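Local coordinates for coiled-coil and C2 domain-containing protein 1-like (Drosophila melanogaster, PDB 6EI6), which binds monophosphorylated phosphatidylinositols through its C2 domain and supports ESCRT-III function in endosomal sorting, probably by preventing inappropriate polymerisation of Shrub, at residues 111-117 and 248-252; 120-126 and 243-249; 140-144 and 155-159; 145-149 and 175-179. All blocks are in the same frame, centred on the assembly; numbering follows the deposited sequence.

Contact 1 of 4, residues 111-117 and 248-252; sequences CNTDLTD and RVRNP
Arg248 and Asp114 form a salt bridge that ties the loop leading into strand 119-128 to the end of strand 241-249. The guanidinium meets the carboxylate end-on: NH1 of Arg248 lies 3.2 Å from OD1 of Asp114, and NH2 lies 3.1 Å from OD2. The two flat groups are turned 50° against each other, so the grip is twisted. NH2 takes the syn lone pair of OD2, whereas NH1 comes to OD1 from above the carboxylate plane. Arg248 runs straight to CD and then bends at chi3 (64°), which swings its tip across to the turn; NH1 also pairs with Glu121, so one guanidinium serves two carboxylates.

Asn112 works with both ends of its amide. Its ND2 gives a nearly straight bond (167°) to Val249 O at 2.8 Å, the acceptor lying in the amide plane, and bonds Glu225 as well. A water joins OD1 of Asn112 to NE of Arg248. Asparagine also suits the left-handed backbone conformation at this position. Leu115 covers the backbone here, its CD2 resting 3.4 Å from Arg248 O, while its CD1 lies near Arg248 NH1.

Arg250, bent at chi3, lies along the other flank of the loop. Leu115 O sits 3.0 Å above its guanidinium plane, near the rim, where no N-H is aimed at it, and Arg250 NH2 is 3.0 Å from Thr113 O.

Asn112 to Leu115 make a type I beta turn, here strapped to the last strand of the C2 beta-sandwich next to where the first strand begins.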
loop_
_atom_site.group_PDB
_atom_site.type_symbol
_atom_site.label_atom_id
_atom_site.label_comp_id
_atom_site.label_asym_id
_atom_site.label_seq_id
_atom_site.Cartn_x
_atom_site.Cartn_y
_atom_site.Cartn_z
ATOM N N CYS A 111 12.641 -3.274 -4.442
ATOM C CA CYS A 111 11.957 -3.927 -3.322
ATOM C C CYS A 111 10.887 -4.829 -3.908
ATOM O O CYS A 111 10.244 -4.467 -4.889
ATOM C CB CYS A 111 11.366 -2.924 -2.318
ATOM S SG CYS A 111 10.192 -1.663 -2.873
ATOM N N ASN A 112 10.743 -6.033 -3.373
ATOM C CA ASN A 112 10.027 -7.086 -4.103
ATOM C C ASN A 112 10.693 -7.328 -5.463
ATOM O O ASN A 112 10.119 -7.076 -6.532
ATOM C CB ASN A 112 8.537 -6.756 -4.289
ATOM C CG ASN A 112 7.853 -6.375 -3.005
ATOM O OD1 ASN A 112 8.277 -6.775 -1.929
ATOM N ND2 ASN A 112 6.773 -5.600 -3.109
ATOM N N THR A 113 11.936 -7.814 -5.407
ATOM C CA THR A 113 12.611 -8.210 -6.642
ATOM C C THR A 113 11.998 -9.452 -7.281
ATOM O O THR A 113 12.218 -9.689 -8.471
ATOM C CB THR A 113 14.086 -8.481 -6.393
ATOM O OG1 THR A 113 14.204 -9.430 -5.322
ATOM C CG2 THR A 113 14.793 -7.204 -6.026
ATOM N N ASP A 114 11.245 -10.249 -6.517
ATOM C CA ASP A 114 10.565 -11.441 -7.028
ATOM C C ASP A 114 9.569 -11.151 -8.146
ATOM O O ASP A 114 9.040 -12.102 -8.728
ATOM C CB ASP A 114 9.830 -12.135 -5.886
ATOM C CG ASP A 114 9.111 -11.140 -4.986
ATOM O OD1 ASP A 114 8.233 -10.402 -5.490
ATOM O OD2 ASP A 114 9.436 -11.069 -3.782
ATOM N N LEU A 115 9.299 -9.887 -8.465
ATOM C CA LEU A 115 8.246 -9.526 -9.401
ATOM C C LEU A 115 8.814 -8.775 -10.593
ATOM O O LEU A 115 9.658 -7.893 -10.442
ATOM C CB LEU A 115 7.183 -8.645 -8.730
ATOM C CG LEU A 115 5.894 -9.233 -8.160
ATOM C CD1 LEU A 115 6.125 -10.512 -7.379
ATOM C CD2 LEU A 115 5.288 -8.194 -7.250
ATOM N N THR A 116 8.326 -9.110 -11.774
ATOM C CA THR A 116 8.611 -8.313 -12.954
ATOM C C THR A 116 8.193 -6.863 -12.719
ATOM O O THR A 116 7.381 -6.554 -11.846
ATOM C CB THR A 116 7.876 -8.911 -14.164
ATOM O OG1 THR A 116 8.372 -10.234 -14.388
ATOM C CG2 THR A 116 8.066 -8.100 -15.442
ATOM N N ASP A 117 8.793 -5.965 -13.498
ATOM C CA ASP A 117 8.315 -4.591 -13.587
ATOM C C ASP A 117 6.851 -4.524 -14.010
ATOM O O ASP A 117 6.134 -3.592 -13.620
ATOM C CB ASP A 117 9.191 -3.809 -14.581
ATOM C CG ASP A 117 8.876 -2.316 -14.601
ATOM O OD1 ASP A 117 9.286 -1.609 -13.642
ATOM O OD2 ASP A 117 8.211 -1.860 -15.566
ATOM N N ARG A 248 0.907 -6.681 -4.237
ATOM C CA ARG A 248 2.336 -6.426 -4.295
ATOM C C ARG A 248 2.759 -6.065 -5.705
ATOM O O ARG A 248 2.309 -6.680 -6.672
ATOM C CB ARG A 248 3.117 -7.639 -3.824
ATOM C CG ARG A 248 2.685 -8.139 -2.459
ATOM C CD ARG A 248 3.436 -9.406 -2.084
ATOM N NE ARG A 248 4.878 -9.175 -1.950
ATOM C CZ ARG A 248 5.790 -9.632 -2.809
ATOM N NH1 ARG A 248 5.416 -10.342 -3.877
ATOM N NH2 ARG A 248 7.080 -9.382 -2.603
ATOM N N VAL A 249 3.645 -5.077 -5.812
ATOM C CA VAL A 249 4.292 -4.734 -7.074
ATOM C C VAL A 249 5.800 -4.702 -6.853
ATOM O O VAL A 249 6.286 -4.688 -5.717
ATOM C CB VAL A 249 3.793 -3.399 -7.644
ATOM C CG1 VAL A 249 2.376 -3.557 -8.132
ATOM C CG2 VAL A 249 3.882 -2.320 -6.575
ATOM N N ARG A 250 6.538 -4.746 -7.968
ATOM C CA ARG A 250 7.995 -4.676 -7.889
ATOM C C ARG A 250 8.460 -3.312 -7.382
ATOM O O ARG A 250 9.418 -3.222 -6.614
ATOM C CB ARG A 250 8.621 -4.976 -9.251
ATOM C CG ARG A 250 9.843 -4.137 -9.545
ATOM C CD ARG A 250 10.840 -4.809 -10.467
ATOM N NE ARG A 250 11.709 -5.715 -9.715
ATOM C CZ ARG A 250 12.789 -6.304 -10.218
ATOM N NH1 ARG A 250 13.134 -6.071 -11.473
ATOM N NH2 ARG A 250 13.519 -7.118 -9.467
ATOM N N ASN A 251 7.811 -2.234 -7.796
ATOM C CA ASN A 251 8.111 -0.943 -7.197
ATOM C C ASN A 251 6.885 -0.064 -7.354
ATOM O O ASN A 251 5.997 -0.379 -8.154
ATOM C CB ASN A 251 9.362 -0.301 -7.830
ATOM C CG ASN A 251 9.323 -0.309 -9.340
ATOM O OD1 ASN A 251 9.963 -1.145 -9.974
ATOM N ND2 ASN A 251 8.591 0.624 -9.931
ATOM N N PRO A 252 6.791 1.028 -6.592
ATOM C CA PRO A 252 5.599 1.874 -6.676
ATOM C C PRO A 252 5.409 2.458 -8.068
ATOM O O PRO A 252 6.359 2.618 -8.836
ATOM C CB PRO A 252 5.867 2.970 -5.639
ATOM C CG PRO A 252 6.827 2.363 -4.669
ATOM C CD PRO A 252 7.672 1.417 -5.474
HETATM O O HOH W 1 6.225 -7.771 0.007
#

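Contact 2 of 4, residues 120-126 and 243-249; sequences LEIVVVR and LEVKIRV
Glu244 stands across from two successive residues, Val125 and Arg126, a classic beta bulge in otherwise regular antiparallel strands. Glu244 O accepts from Val125 N at 2.8 Å and, weakly, from Arg126 N at 3.4 Å.

The Glu244 side chain leaves with CG anti to the backbone N (chi1 178°) and stays extended. Its CB lies 3.9 Å from Arg126 CG, CG passes Val125 CB, and CD rests 3.6 Å from Val125 CG1. At the tip OE1 comes within 3.0 Å of Arg126 NE, but over the guanidinium face, the two planes 84° apart; the attraction is between charges, with no N-H directed at the oxygen. OE2 bonds His227 on the next strand. Cutting this glutamate back to an alanine would probably leave the Arg126 charge without its mate, deprive His227 of its partner and uncover Val125 CG1.

Farther along the same face, Val123 and Lys246 run side by side, their CB atoms 3.7 Å apart. Glu121 OE2 then takes Arg248 NH1 at 3.0 Å from above the carboxylate plane, and Arg172 shares that oxygen. On the other face beta-branched Ile122, Val124, Val245 and Ile247 suit extended strands, and Leu120 CD1 meets Val249 CG1 at 3.8 Å. With a mixed charged and aliphatic outer face, in which the Glu121-Arg248 pair is itself buried, and an aliphatic inner face, this is the central strand pair of one sheet of the C2 beta-sandwich.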
loop_
_atom_site.group_PDB
_atom_site.type_symbol
_atom_site.label_atom_id
_atom_site.label_comp_id
_atom_site.label_asym_id
_atom_site.label_seq_id
_atom_site.Cartn_x
_atom_site.Cartn_y
_atom_site.Cartn_z
ATOM N N LEU A 120 1.725 -7.280 -11.225
ATOM C CA LEU A 120 1.051 -7.088 -9.953
ATOM C C LEU A 120 0.644 -8.451 -9.424
ATOM O O LEU A 120 0.078 -9.260 -10.164
ATOM C CB LEU A 120 -0.166 -6.182 -10.114
ATOM C CG LEU A 120 -0.895 -5.910 -8.807
ATOM C CD1 LEU A 120 -1.304 -4.451 -8.683
ATOM C CD2 LEU A 120 -2.102 -6.816 -8.730
ATOM N N GLU A 121 0.930 -8.703 -8.152
ATOM C CA GLU A 121 0.574 -9.949 -7.497
ATOM C C GLU A 121 -0.514 -9.707 -6.453
ATOM O O GLU A 121 -0.449 -8.738 -5.691
ATOM C CB GLU A 121 1.795 -10.583 -6.832
ATOM C CG GLU A 121 1.504 -11.931 -6.207
ATOM C CD GLU A 121 2.728 -12.562 -5.604
ATOM O OE1 GLU A 121 3.354 -13.408 -6.289
ATOM O OE2 GLU A 121 3.067 -12.200 -4.447
ATOM N N ILE A 122 -1.511 -10.600 -6.413
ATOM C CA ILE A 122 -2.569 -10.582 -5.401
ATOM C C ILE A 122 -2.470 -11.863 -4.582
ATOM O O ILE A 122 -2.348 -12.956 -5.147
ATOM C CB ILE A 122 -3.963 -10.448 -6.030
ATOM C CG1 ILE A 122 -4.075 -9.106 -6.733
ATOM C CG2 ILE A 122 -5.043 -10.574 -4.970
ATOM C CD1 ILE A 122 -5.185 -9.050 -7.738
ATOM N N VAL A 123 -2.505 -11.728 -3.259
ATOM C CA VAL A 123 -2.416 -12.860 -2.348
ATOM C C VAL A 123 -3.676 -12.875 -1.500
ATOM O O VAL A 123 -3.938 -11.919 -0.756
ATOM C CB VAL A 123 -1.176 -12.781 -1.451
ATOM C CG1 VAL A 123 -1.086 -14.016 -0.589
ATOM C CG2 VAL A 123 0.094 -12.601 -2.293
ATOM N N VAL A 124 -4.461 -13.943 -1.620
ATOM C CA VAL A 124 -5.587 -14.181 -0.727
ATOM C C VAL A 124 -5.045 -15.042 0.408
ATOM O O VAL A 124 -4.678 -16.199 0.199
ATOM C CB VAL A 124 -6.764 -14.850 -1.452
ATOM C CG1 VAL A 124 -8.000 -14.893 -0.564
ATOM C CG2 VAL A 124 -7.091 -14.114 -2.746
ATOM N N VAL A 125 -4.979 -14.478 1.608
ATOM C CA VAL A 125 -4.218 -15.076 2.696
ATOM C C VAL A 125 -5.086 -15.936 3.610
ATOM O O VAL A 125 -4.670 -17.010 4.031
ATOM C CB VAL A 125 -3.472 -13.982 3.496
ATOM C CG1 VAL A 125 -2.675 -14.604 4.612
ATOM C CG2 VAL A 125 -2.568 -13.179 2.580
ATOM N N ARG A 126 -6.261 -15.458 4.003
ATOM C CA ARG A 126 -7.049 -16.235 4.954
ATOM C C ARG A 126 -8.330 -15.479 5.247
ATOM O O ARG A 126 -8.398 -14.252 5.112
ATOM C CB ARG A 126 -6.304 -16.528 6.279
ATOM C CG ARG A 126 -5.944 -15.309 7.109
ATOM C CD ARG A 126 -5.182 -15.645 8.406
ATOM N NE ARG A 126 -5.453 -14.627 9.429
ATOM C CZ ARG A 126 -4.757 -14.460 10.556
ATOM N NH1 ARG A 126 -3.722 -15.245 10.837
ATOM N NH2 ARG A 126 -5.102 -13.499 11.412
ATOM N N LEU A 243 -11.253 -10.792 5.826
ATOM C CA LEU A 243 -10.368 -11.406 4.844
ATOM C C LEU A 243 -9.014 -10.699 4.875
ATOM O O LEU A 243 -8.949 -9.464 4.885
ATOM C CB LEU A 243 -10.983 -11.347 3.436
ATOM C CG LEU A 243 -10.250 -12.108 2.329
ATOM C CD1 LEU A 243 -10.286 -13.600 2.564
ATOM C CD2 LEU A 243 -10.823 -11.786 0.981
ATOM N N GLU A 244 -7.938 -11.476 4.895
ATOM C CA GLU A 244 -6.587 -10.939 4.902
ATOM C C GLU A 244 -5.950 -11.129 3.534
ATOM O O GLU A 244 -5.959 -12.237 2.984
ATOM C CB GLU A 244 -5.736 -11.610 5.972
ATOM C CG GLU A 244 -4.324 -11.102 5.970
ATOM C CD GLU A 244 -3.432 -11.903 6.871
ATOM O OE1 GLU A 244 -3.961 -12.707 7.665
ATOM O OE2 GLU A 244 -2.199 -11.739 6.785
ATOM N N VAL A 245 -5.353 -10.059 3.015
ATOM C CA VAL A 245 -5.005 -9.957 1.608
ATOM C C VAL A 245 -3.708 -9.154 1.455
ATOM O O VAL A 245 -3.416 -8.254 2.245
ATOM C CB VAL A 245 -6.201 -9.318 0.870
ATOM C CG1 VAL A 245 -5.762 -8.574 -0.364
ATOM C CG2 VAL A 245 -7.230 -10.384 0.532
ATOM N N LYS A 246 -2.921 -9.497 0.434
ATOM C CA LYS A 246 -1.747 -8.730 0.038
ATOM C C LYS A 246 -1.874 -8.311 -1.423
ATOM O O LYS A 246 -2.396 -9.066 -2.248
ATOM C CB LYS A 246 -0.469 -9.535 0.212
ATOM C CG LYS A 246 -0.211 -10.043 1.617
ATOM C CD LYS A 246 0.968 -10.997 1.583
ATOM C CE LYS A 246 1.572 -11.151 2.960
ATOM N NZ LYS A 246 2.727 -12.089 2.905
ATOM N N ILE A 247 -1.410 -7.103 -1.748
ATOM C CA ILE A 247 -1.250 -6.685 -3.135
ATOM C C ILE A 247 0.155 -6.126 -3.296
ATOM O O ILE A 247 0.557 -5.212 -2.566
ATOM C CB ILE A 247 -2.295 -5.646 -3.559
ATOM C CG1 ILE A 247 -3.687 -6.077 -3.084
ATOM C CG2 ILE A 247 -2.260 -5.477 -5.074
ATOM C CD1 ILE A 247 -4.762 -5.100 -3.476
ATOM N N ARG A 248 0.907 -6.681 -4.237
ATOM C CA ARG A 248 2.336 -6.426 -4.295
ATOM C C ARG A 248 2.759 -6.065 -5.705
ATOM O O ARG A 248 2.309 -6.680 -6.672
ATOM C CB ARG A 248 3.117 -7.639 -3.824
ATOM C CG ARG A 248 2.685 -8.139 -2.459
ATOM C CD ARG A 248 3.436 -9.406 -2.084
ATOM N NE ARG A 248 4.878 -9.175 -1.950
ATOM C CZ ARG A 248 5.790 -9.632 -2.809
ATOM N NH1 ARG A 248 5.416 -10.342 -3.877
ATOM N NH2 ARG A 248 7.080 -9.382 -2.603
ATOM N N VAL A 249 3.645 -5.077 -5.812
ATOM C CA VAL A 249 4.292 -4.734 -7.074
ATOM C C VAL A 249 5.800 -4.702 -6.853
ATOM O O VAL A 249 6.286 -4.688 -5.717
ATOM C CB VAL A 249 3.793 -3.399 -7.644
ATOM C CG1 VAL A 249 2.376 -3.557 -8.132
ATOM C CG2 VAL A 249 3.882 -2.320 -6.575
#

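Contact 3 of 4, residues 140-144 and 155-159; sequences TYVRV and KTKTN. With SO4 (sulfate ion), chain D.
Val144 and Thr156 clasp each other through two backbone hydrogen bonds, Val144 N to Thr156 O at 2.8 Å and Thr156 N to Val144 O at 3.0 Å. Two residues further along, Thr158 N bonds Val142 O at 2.8 Å, but the return bond goes to a side chain: Val142 N donates to Thr158 OG1 at 3.2 Å. The torsion of Thr158 (chi1 86°) holds OG1 between its own N and carbonyl carbon, from where it in turn donates to Asn159 O at 2.7 Å. A valine here would offer no hydroxyl, so Val142 N and Asn159 O would probably both lose a partner and the strand end be less firmly held.

Arg143 and Lys157, a non-hydrogen-bonded pair, lie side by side and share a sulfate, probably from the crystallisation liquor. Lys157 NZ bonds its O1 at 2.9 Å, while the bond from Arg143 NH1 is weak. The anion probably offsets the two like charges. Tyr141 CE2 stands 3.8 Å above the centre of the Arg143 guanidinium, and Tyr141 OH bonds Asp207.

Away from the sulfate, on the side of Val144 and Thr156, the methyl CG2 of Thr158 packs 3.6 Å from Val142 CB. These short aliphatic groups face the interior of the sandwich: Val142, Val144 and Thr158 reach Val124 of strand 119-128, Thr156 touches Phe173 of strand 171-176, and strand 192-199 flanks strand 140-145 on the side away from the edge strand 155-157.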
loop_
_atom_site.group_PDB
_atom_site.type_symbol
_atom_site.label_atom_id
_atom_site.label_comp_id
_atom_site.label_asym_id
_atom_site.label_seq_id
_atom_site.Cartn_x
_atom_site.Cartn_y
_atom_site.Cartn_z
ATOM N N THR A 140 -15.648 -22.624 1.548
ATOM C CA THR A 140 -15.533 -21.271 1.027
ATOM C C THR A 140 -14.486 -21.214 -0.069
ATOM O O THR A 140 -13.572 -22.037 -0.140
ATOM C CB THR A 140 -15.189 -20.271 2.133
ATOM O OG1 THR A 140 -14.266 -20.882 3.037
ATOM C CG2 THR A 140 -16.433 -19.888 2.899
ATOM N N TYR A 141 -14.661 -20.228 -0.939
ATOM C CA TYR A 141 -13.685 -19.860 -1.951
ATOM C C TYR A 141 -13.866 -18.368 -2.212
ATOM O O TYR A 141 -14.903 -17.786 -1.879
ATOM C CB TYR A 141 -13.844 -20.713 -3.223
ATOM C CG TYR A 141 -15.104 -20.428 -3.996
ATOM C CD1 TYR A 141 -16.302 -21.067 -3.679
ATOM C CD2 TYR A 141 -15.106 -19.510 -5.032
ATOM C CE1 TYR A 141 -17.464 -20.795 -4.377
ATOM C CE2 TYR A 141 -16.264 -19.230 -5.730
ATOM C CZ TYR A 141 -17.443 -19.878 -5.396
ATOM O OH TYR A 141 -18.593 -19.585 -6.100
ATOM N N VAL A 142 -12.842 -17.738 -2.787
ATOM C CA VAL A 142 -12.821 -16.290 -2.981
ATOM C C VAL A 142 -12.596 -15.998 -4.458
ATOM O O VAL A 142 -11.670 -16.543 -5.064
ATOM C CB VAL A 142 -11.733 -15.619 -2.114
ATOM C CG1 VAL A 142 -11.840 -14.107 -2.184
ATOM C CG2 VAL A 142 -11.805 -16.104 -0.676
ATOM N N ARG A 143 -13.451 -15.159 -5.036
ATOM C CA ARG A 143 -13.261 -14.642 -6.381
ATOM C C ARG A 143 -12.533 -13.307 -6.333
ATOM O O ARG A 143 -12.817 -12.464 -5.477
ATOM C CB ARG A 143 -14.596 -14.431 -7.083
ATOM C CG ARG A 143 -15.440 -15.665 -7.233
ATOM C CD ARG A 143 -16.581 -15.407 -8.228
ATOM N NE ARG A 143 -17.356 -16.616 -8.482
ATOM C CZ ARG A 143 -16.924 -17.654 -9.199
ATOM N NH1 ARG A 143 -15.705 -17.650 -9.745
ATOM N NH2 ARG A 143 -17.717 -18.709 -9.366
ATOM N N VAL A 144 -11.615 -13.107 -7.275
ATOM C CA VAL A 144 -10.798 -11.903 -7.355
ATOM C C VAL A 144 -11.063 -11.245 -8.694
ATOM O O VAL A 144 -11.019 -11.908 -9.734
ATOM C CB VAL A 144 -9.302 -12.217 -7.200
ATOM C CG1 VAL A 144 -8.479 -10.924 -7.352
ATOM C CG2 VAL A 144 -9.028 -12.921 -5.859
ATOM N N LYS A 155 -10.494 -11.969 -13.971
ATOM C CA LYS A 155 -11.240 -12.555 -12.867
ATOM C C LYS A 155 -10.696 -13.949 -12.629
ATOM O O LYS A 155 -10.368 -14.657 -13.582
ATOM C CB LYS A 155 -12.758 -12.630 -13.161
ATOM C CG LYS A 155 -13.387 -11.377 -13.798
ATOM C CD LYS A 155 -14.778 -11.081 -13.212
ATOM C CE LYS A 155 -15.631 -10.210 -14.149
ATOM N NZ LYS A 155 -17.096 -10.540 -14.163
ATOM N N THR A 156 -10.594 -14.341 -11.365
ATOM C CA THR A 156 -10.130 -15.675 -11.018
ATOM C C THR A 156 -10.691 -16.012 -9.646
ATOM O O THR A 156 -11.464 -15.240 -9.078
ATOM C CB THR A 156 -8.598 -15.773 -11.058
ATOM O OG1 THR A 156 -8.188 -16.996 -10.429
ATOM C CG2 THR A 156 -7.953 -14.616 -10.310
ATOM N N LYS A 157 -10.301 -17.173 -9.106
ATOM C CA LYS A 157 -10.837 -17.598 -7.815
ATOM C C LYS A 157 -9.890 -18.576 -7.133
ATOM O O LYS A 157 -9.120 -19.278 -7.789
ATOM C CB LYS A 157 -12.226 -18.241 -7.959
ATOM C CG LYS A 157 -12.224 -19.686 -8.473
ATOM C CD LYS A 157 -13.584 -20.343 -8.289
ATOM C CE LYS A 157 -13.573 -21.812 -8.706
ATOM N NZ LYS A 157 -14.059 -21.979 -10.103
ATOM N N THR A 158 -9.963 -18.611 -5.805
ATOM C CA THR A 158 -9.179 -19.549 -5.023
ATOM C C THR A 158 -9.818 -20.933 -5.069
ATOM O O THR A 158 -10.960 -21.116 -5.513
ATOM C CB THR A 158 -9.060 -19.094 -3.567
ATOM O OG1 THR A 158 -10.189 -19.562 -2.807
ATOM C CG2 THR A 158 -8.981 -17.567 -3.479
ATOM N N ASN A 159 -9.068 -21.917 -4.575
ATOM C CA ASN A 159 -9.605 -23.258 -4.407
ATOM C C ASN A 159 -10.759 -23.211 -3.416
ATOM O O ASN A 159 -11.142 -22.138 -2.940
ATOM C CB ASN A 159 -8.528 -24.228 -3.905
ATOM C CG ASN A 159 -7.571 -24.679 -4.999
ATOM O OD1 ASN A 159 -7.767 -24.402 -6.191
ATOM N ND2 ASN A 159 -6.522 -25.381 -4.590
HETATM S S SO4 D . -16.600 -20.243 -13.005
HETATM O O1 SO4 D . -15.705 -20.407 -11.854
HETATM O O2 SO4 D . -16.164 -19.092 -13.808
HETATM O O3 SO4 D . -16.576 -21.459 -13.832
HETATM O O4 SO4 D . -17.966 -20.018 -12.524
#

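Contact 4 of 4, residues 145-149 and 175-179; sequences EFPLL and VDIQR
Val175 lays its CG1 methyl over one face of the Phe146 ring, 4.2 Å from the centroid and only 11° off the ring normal, a CH-pi contact. The pair bridges the two layers of the C2 beta-sandwich near one end, since Phe146 follows strand 140-145 of one sheet and Val175 lies in edge strand 171-176 of the other. Phenylalanine suits the place because its flat ring can be sandwiched: Pro147 CD lies 3.7 Å above the opposite face. With CG anti to the backbone N (chi1 -179°), the ring is carried across toward the other sheet, where Leu120 and Ile122 also touch it.

Ile177 CG2 comes to the ring obliquely, 4.3 Å from Phe146 CZ. The two branches of Val175 divide the work, for while CG1 covers the ring, CG2 meets Leu148 CD2 at 4.2 Å as the leucine and valine run antiparallel alongside one another. No hydrogen bond joins the segments; dispersion and shape carry the contact.

Toward the surface, Leu149 and Gln178 cross beside Phe184 of helix 182-190, which touches both. Gln178 bends at chi2 (109°), and its amide comes up to the leucine branch, with OE1 3.8 Å from Leu149 CD2.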
loop_
_atom_site.group_PDB
_atom_site.type_symbol
_atom_site.label_atom_id
_atom_site.label_comp_id
_atom_site.label_asym_id
_atom_site.label_seq_id
_atom_site.Cartn_x
_atom_site.Cartn_y
_atom_site.Cartn_z
ATOM N N GLU A 145 -11.333 -9.951 -8.670
ATOM C CA GLU A 145 -11.624 -9.185 -9.871
ATOM C C GLU A 145 -10.712 -7.965 -9.892
ATOM O O GLU A 145 -10.811 -7.098 -9.020
ATOM C CB GLU A 145 -13.095 -8.780 -9.899
ATOM C CG GLU A 145 -13.485 -7.943 -11.097
ATOM C CD GLU A 145 -14.973 -7.865 -11.260
ATOM O OE1 GLU A 145 -15.691 -8.343 -10.358
ATOM O OE2 GLU A 145 -15.429 -7.321 -12.284
ATOM N N PHE A 146 -9.812 -7.910 -10.872
ATOM C CA PHE A 146 -8.823 -6.842 -10.999
ATOM C C PHE A 146 -9.092 -6.055 -12.277
ATOM O O PHE A 146 -9.064 -6.645 -13.369
ATOM C CB PHE A 146 -7.400 -7.426 -11.014
ATOM C CG PHE A 146 -6.332 -6.380 -11.106
ATOM C CD1 PHE A 146 -6.060 -5.741 -12.309
ATOM C CD2 PHE A 146 -5.628 -6.001 -9.978
ATOM C CE1 PHE A 146 -5.108 -4.747 -12.384
ATOM C CE2 PHE A 146 -4.670 -5.005 -10.047
ATOM C CZ PHE A 146 -4.408 -4.380 -11.250
ATOM N N PRO A 147 -9.306 -4.741 -12.222
ATOM C CA PRO A 147 -9.675 -4.011 -13.444
ATOM C C PRO A 147 -8.523 -3.948 -14.443
ATOM O O PRO A 147 -7.368 -3.742 -14.068
ATOM C CB PRO A 147 -10.052 -2.613 -12.927
ATOM C CG PRO A 147 -9.307 -2.459 -11.661
ATOM C CD PRO A 147 -9.128 -3.845 -11.065
ATOM N N LEU A 148 -8.847 -4.135 -15.728
ATOM C CA LEU A 148 -7.845 -4.006 -16.786
ATOM C C LEU A 148 -8.248 -2.912 -17.772
ATOM O O LEU A 148 -8.946 -1.963 -17.395
ATOM C CB LEU A 148 -7.626 -5.346 -17.497
ATOM C CG LEU A 148 -7.057 -6.480 -16.620
ATOM C CD1 LEU A 148 -6.829 -7.756 -17.394
ATOM C CD2 LEU A 148 -5.767 -6.090 -15.916
ATOM N N LEU A 149 -7.818 -3.035 -19.031
ATOM C CA LEU A 149 -7.981 -1.962 -20.013
ATOM C C LEU A 149 -9.406 -1.889 -20.540
ATOM O O LEU A 149 -10.028 -2.914 -20.835
ATOM C CB LEU A 149 -7.034 -2.150 -21.194
ATOM C CG LEU A 149 -5.538 -1.981 -20.949
ATOM C CD1 LEU A 149 -5.253 -0.810 -20.006
ATOM C CD2 LEU A 149 -4.951 -3.292 -20.431
ATOM N N VAL A 175 -0.850 -10.708 -12.492
ATOM C CA VAL A 175 -1.446 -10.152 -13.695
ATOM C C VAL A 175 -0.465 -9.147 -14.297
ATOM O O VAL A 175 0.462 -8.672 -13.632
ATOM C CB VAL A 175 -2.830 -9.510 -13.406
ATOM C CG1 VAL A 175 -2.679 -8.121 -12.808
ATOM C CG2 VAL A 175 -3.658 -9.464 -14.664
ATOM N N ASP A 176 -0.656 -8.859 -15.588
ATOM C CA ASP A 176 0.178 -7.909 -16.319
ATOM C C ASP A 176 -0.439 -6.516 -16.283
ATOM O O ASP A 176 -1.628 -6.341 -16.571
ATOM C CB ASP A 176 0.356 -8.340 -17.775
ATOM C CG ASP A 176 1.584 -9.199 -17.982
ATOM O OD1 ASP A 176 2.601 -8.986 -17.266
ATOM O OD2 ASP A 176 1.517 -10.106 -18.851
ATOM N N ILE A 177 0.381 -5.531 -15.952
ATOM C CA ILE A 177 -0.007 -4.132 -16.027
ATOM C C ILE A 177 0.929 -3.446 -17.011
ATOM O O ILE A 177 2.012 -3.950 -17.324
ATOM C CB ILE A 177 0.047 -3.446 -14.649
ATOM C CG1 ILE A 177 1.486 -3.472 -14.120
ATOM C CG2 ILE A 177 -0.921 -4.121 -13.679
ATOM C CD1 ILE A 177 1.614 -3.275 -12.623
ATOM N N GLN A 178 0.496 -2.287 -17.508
ATOM C CA GLN A 178 1.353 -1.397 -18.289
ATOM C C GLN A 178 1.499 -0.079 -17.539
ATOM O O GLN A 178 0.648 0.809 -17.662
ATOM C CB GLN A 178 0.798 -1.156 -19.683
ATOM C CG GLN A 178 0.728 -2.386 -20.544
ATOM C CD GLN A 178 -0.697 -2.829 -20.753
ATOM O OE1 GLN A 178 -1.511 -2.100 -21.338
ATOM N NE2 GLN A 178 -1.018 -4.025 -20.265
ATOM N N ARG A 179 2.600 0.050 -16.790
ATOM C CA ARG A 179 2.921 1.303 -16.119
ATOM C C ARG A 179 2.877 2.496 -17.068
ATOM O O ARG A 179 2.587 3.621 -16.638
ATOM C CB ARG A 179 4.300 1.193 -15.478
ATOM C CG ARG A 179 4.349 0.228 -14.328
ATOM C CD ARG A 179 5.763 -0.011 -13.874
ATOM N NE ARG A 179 5.842 -1.040 -12.838
ATOM C CZ ARG A 179 5.785 -0.787 -11.537
ATOM N NH1 ARG A 179 5.642 0.464 -11.128
ATOM N NH2 ARG A 179 5.872 -1.773 -10.645
#

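Contact 2 is the most buried of the four and forms the middle of one sheet; contact 1 continues from its end, sharing Arg248 and Val249, and trades regular strand pairing for a salt bridge and hydrogen bonds from a side-chain amide in a partly exposed loop. Contact 3 belongs to the facing sheet, a hairpin at its edge, and touches contact 2 through valines, Ile122 and Thr158 across the sandwich interior. Contact 4 holds the two sheets together without polar bonds, and its aromatic ring leans on contact 2. Arg179 of contact 4 also bonds Asn251 O of contact 1. Charged groups thus collect on outer faces and loops, aliphatic and aromatic ones between the sheets.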